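Side-chain contact in AceL NrdHF-1-1 Intein (Metagenome, PDB 6ZGQ), which probably carries out protein splicing as a naturally split class 3 intein, here in a linked, splicing-inactive variant: residues T123-D126 / E127-F131. Numbering follows the deposited sequence.
Sequences TKLD and EPTEF
L125 reaches T129 and F131 with one branch of its side chain, CD1. That methyl meets the T129 methyl, L125 CD1 to T129 CG2, at 3.8 Å. L125 CD1 also lies 4.2 Å from F131 CZ and meets the ring obliquely. The L125 and F131 side chains come from opposite directions, and that of T129 slants across L125. The L125 torsions direct the branch: CG is anti to the carbonyl carbon (chi1 -67°), and chi2 of 171° sets CD1 anti to CA, so this branch extends to T129 and F131. L125 CB also rests 3.6 Å from the carbonyl oxygen E127 O.

The chain turns a corner at D126 and E127. Strand 119-125 is an outer strand of one three-stranded antiparallel sheet, and strand 128-135 is the middle strand of another. The contact therefore spans the bend between two sheets of this all-beta intein. L125 pairs through its backbone with D56, and F131 with V53. I58 of strand 57-63 also touches the F131 ring, which is buried. At the corner, the E127 side chain bends at chi2 (-66°) and folds beside the preceding peptide, with E127 CG 3.4 Å from D126 O.

No hydrogen bond joins the two segments. Two methyls and a ring carbon make the L125 contact with T129 and F131, so it is apolar and rests on van der Waals packing, with little directional preference.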
ATOM      1  N   THR A 123      16.239  -4.998  -0.167  1.00 10.36           N
ATOM      2  CA  THR A 123      17.066  -5.419   0.972  1.00 12.40           C
ATOM      3  C   THR A 123      16.825  -6.893   1.276  1.00 12.99           C
ATOM      4  O   THR A 123      15.673  -7.341   1.242  1.00 12.88           O
ATOM      5  CB  THR A 123      16.744  -4.543   2.212  1.00 11.98           C
ATOM      6  OG1 THR A 123      16.998  -3.178   1.874  1.00 12.33           O
ATOM      7  CG2 THR A 123      17.576  -4.919   3.446  1.00 12.52           C
ATOM      8  N   LYS A 124      17.919  -7.631   1.524  1.00 14.97           N
ATOM      9  CA  LYS A 124      17.907  -8.909   2.251  1.00 14.99           C
ATOM     10  C   LYS A 124      17.938  -8.560   3.742  1.00 15.37           C
ATOM     11  O   LYS A 124      18.886  -7.905   4.183  1.00 16.39           O
ATOM     12  CB  LYS A 124      19.145  -9.756   1.889  1.00 16.36           C
ATOM     13  CG  LYS A 124      19.134 -11.207   2.379  1.00 18.36           C
ATOM     14  CD  LYS A 124      17.925 -11.990   1.873  1.00 18.34           C
ATOM     15  CE  LYS A 124      18.308 -13.348   1.310  1.00 19.10           C
ATOM     16  NZ  LYS A 124      18.901 -14.236   2.349  1.00 21.67           N
ATOM     17  N   LEU A 125      16.891  -8.946   4.481  1.00 15.95           N
ATOM     18  CA  LEU A 125      16.787  -8.733   5.932  1.00 16.38           C
ATOM     19  C   LEU A 125      17.734  -9.705   6.641  1.00 18.11           C
ATOM     20  O   LEU A 125      17.943 -10.820   6.143  1.00 18.97           O
ATOM     21  CB  LEU A 125      15.334  -8.934   6.393  1.00 15.52           C
ATOM     22  CG  LEU A 125      14.345  -7.883   5.867  1.00 15.68           C
ATOM     23  CD1 LEU A 125      12.905  -8.263   6.183  1.00 16.43           C
ATOM     24  CD2 LEU A 125      14.671  -6.509   6.427  1.00 17.28           C
ATOM     25  N   ASP A 126      18.321  -9.255   7.758  1.00 20.79           N
ATOM     26  CA  ASP A 126      19.274 -10.048   8.548  1.00 23.08           C
ATOM     27  C   ASP A 126      18.587 -11.311   9.094  1.00 23.62           C
ATOM     28  O   ASP A 126      19.223 -12.367   9.154  1.00 26.19           O
ATOM     29  CB  ASP A 126      19.897  -9.211   9.683  1.00 25.78           C
ATOM     30  CG  ASP A 126      20.909  -8.181   9.181  1.00 27.57           C
ATOM     31  OD1 ASP A 126      21.389  -8.300   8.032  1.00 28.94           O
ATOM     32  OD2 ASP A 126      21.227  -7.252   9.948  1.00 32.47           O
ATOM     33  N   GLU A 127      17.305 -11.194   9.463  1.00 23.65           N
ATOM     34  CA  GLU A 127      16.497 -12.323   9.966  1.00 26.01           C
ATOM     35  C   GLU A 127      15.073 -12.257   9.393  1.00 24.78           C
ATOM     36  O   GLU A 127      14.577 -11.174   9.071  1.00 21.63           O
ATOM     37  CB  GLU A 127      16.458 -12.320  11.507  1.00 28.89           C
ATOM     38  CG  GLU A 127      17.800 -12.626  12.179  1.00 32.42           C
ATOM     39  CD  GLU A 127      18.327 -14.047  11.954  1.00 35.60           C
ATOM     40  OE1 GLU A 127      19.564 -14.207  11.831  1.00 36.25           O
ATOM     41  OE2 GLU A 127      17.524 -15.009  11.905  1.00 38.57           O
ATOM     42  N   PRO A 128      14.402 -13.420   9.244  1.00 24.95           N
ATOM     43  CA  PRO A 128      13.006 -13.422   8.786  1.00 23.56           C
ATOM     44  C   PRO A 128      12.099 -12.583   9.698  1.00 20.90           C
ATOM     45  O   PRO A 128      12.371 -12.481  10.894  1.00 22.76           O
ATOM     46  CB  PRO A 128      12.600 -14.909   8.829  1.00 24.60           C
ATOM     47  CG  PRO A 128      13.704 -15.622   9.542  1.00 25.50           C
ATOM     48  CD  PRO A 128      14.934 -14.780   9.413  1.00 25.27           C
ATOM     49  N   THR A 129      11.065 -11.967   9.119  1.00 18.53           N
ATOM     50  CA  THR A 129      10.028 -11.242   9.873  1.00 17.87           C
ATOM     51  C   THR A 129       8.671 -11.416   9.183  1.00 15.30           C
ATOM     52  O   THR A 129       8.637 -11.823   8.013  1.00 14.99           O
ATOM     53  CB  THR A 129      10.377  -9.750  10.060  1.00 19.17           C
ATOM     54  OG1 THR A 129       9.512  -9.204  11.053  1.00 20.12           O
ATOM     55  CG2 THR A 129      10.245  -8.938   8.759  1.00 18.81           C
ATOM     56  N   GLU A 130       7.584 -11.131   9.906  1.00 14.65           N
ATOM     57  CA  GLU A 130       6.220 -11.350   9.397  1.00 14.86           C
ATOM     58  C   GLU A 130       5.850 -10.218   8.445  1.00 12.19           C
ATOM     59  O   GLU A 130       6.215  -9.063   8.703  1.00 12.13           O
ATOM     60  CB  GLU A 130       5.165 -11.514  10.514  1.00 18.54           C
ATOM     61  CG  GLU A 130       5.547 -11.009  11.892  1.00 22.25           C
ATOM     62  CD  GLU A 130       4.502 -11.359  12.928  1.00 25.65           C
ATOM     63  OE1 GLU A 130       3.369 -10.847  12.826  1.00 27.17           O
ATOM     64  OE2 GLU A 130       4.814 -12.149  13.845  1.00 29.76           O
ATOM     65  N   PHE A 131       5.214 -10.587   7.325  1.00 10.70           N
ATOM     66  CA  PHE A 131       4.510  -9.671   6.405  1.00 10.19           C
ATOM     67  C   PHE A 131       3.023 -10.073   6.399  1.00 10.23           C
ATOM     68  O   PHE A 131       2.700 -11.267   6.519  1.00 10.69           O
ATOM     69  CB  PHE A 131       5.048  -9.747   4.964  1.00  9.44           C
ATOM     70  CG  PHE A 131       6.489  -9.333   4.789  1.00 10.19           C
ATOM     71  CD1 PHE A 131       7.518 -10.119   5.274  1.00 11.92           C
ATOM     72  CD2 PHE A 131       6.818  -8.182   4.083  1.00 10.90           C
ATOM     73  CE1 PHE A 131       8.840  -9.749   5.103  1.00 11.72           C
ATOM     74  CE2 PHE A 131       8.145  -7.817   3.902  1.00 11.06           C
ATOM     75  CZ  PHE A 131       9.156  -8.603   4.412  1.00 11.41           C
TER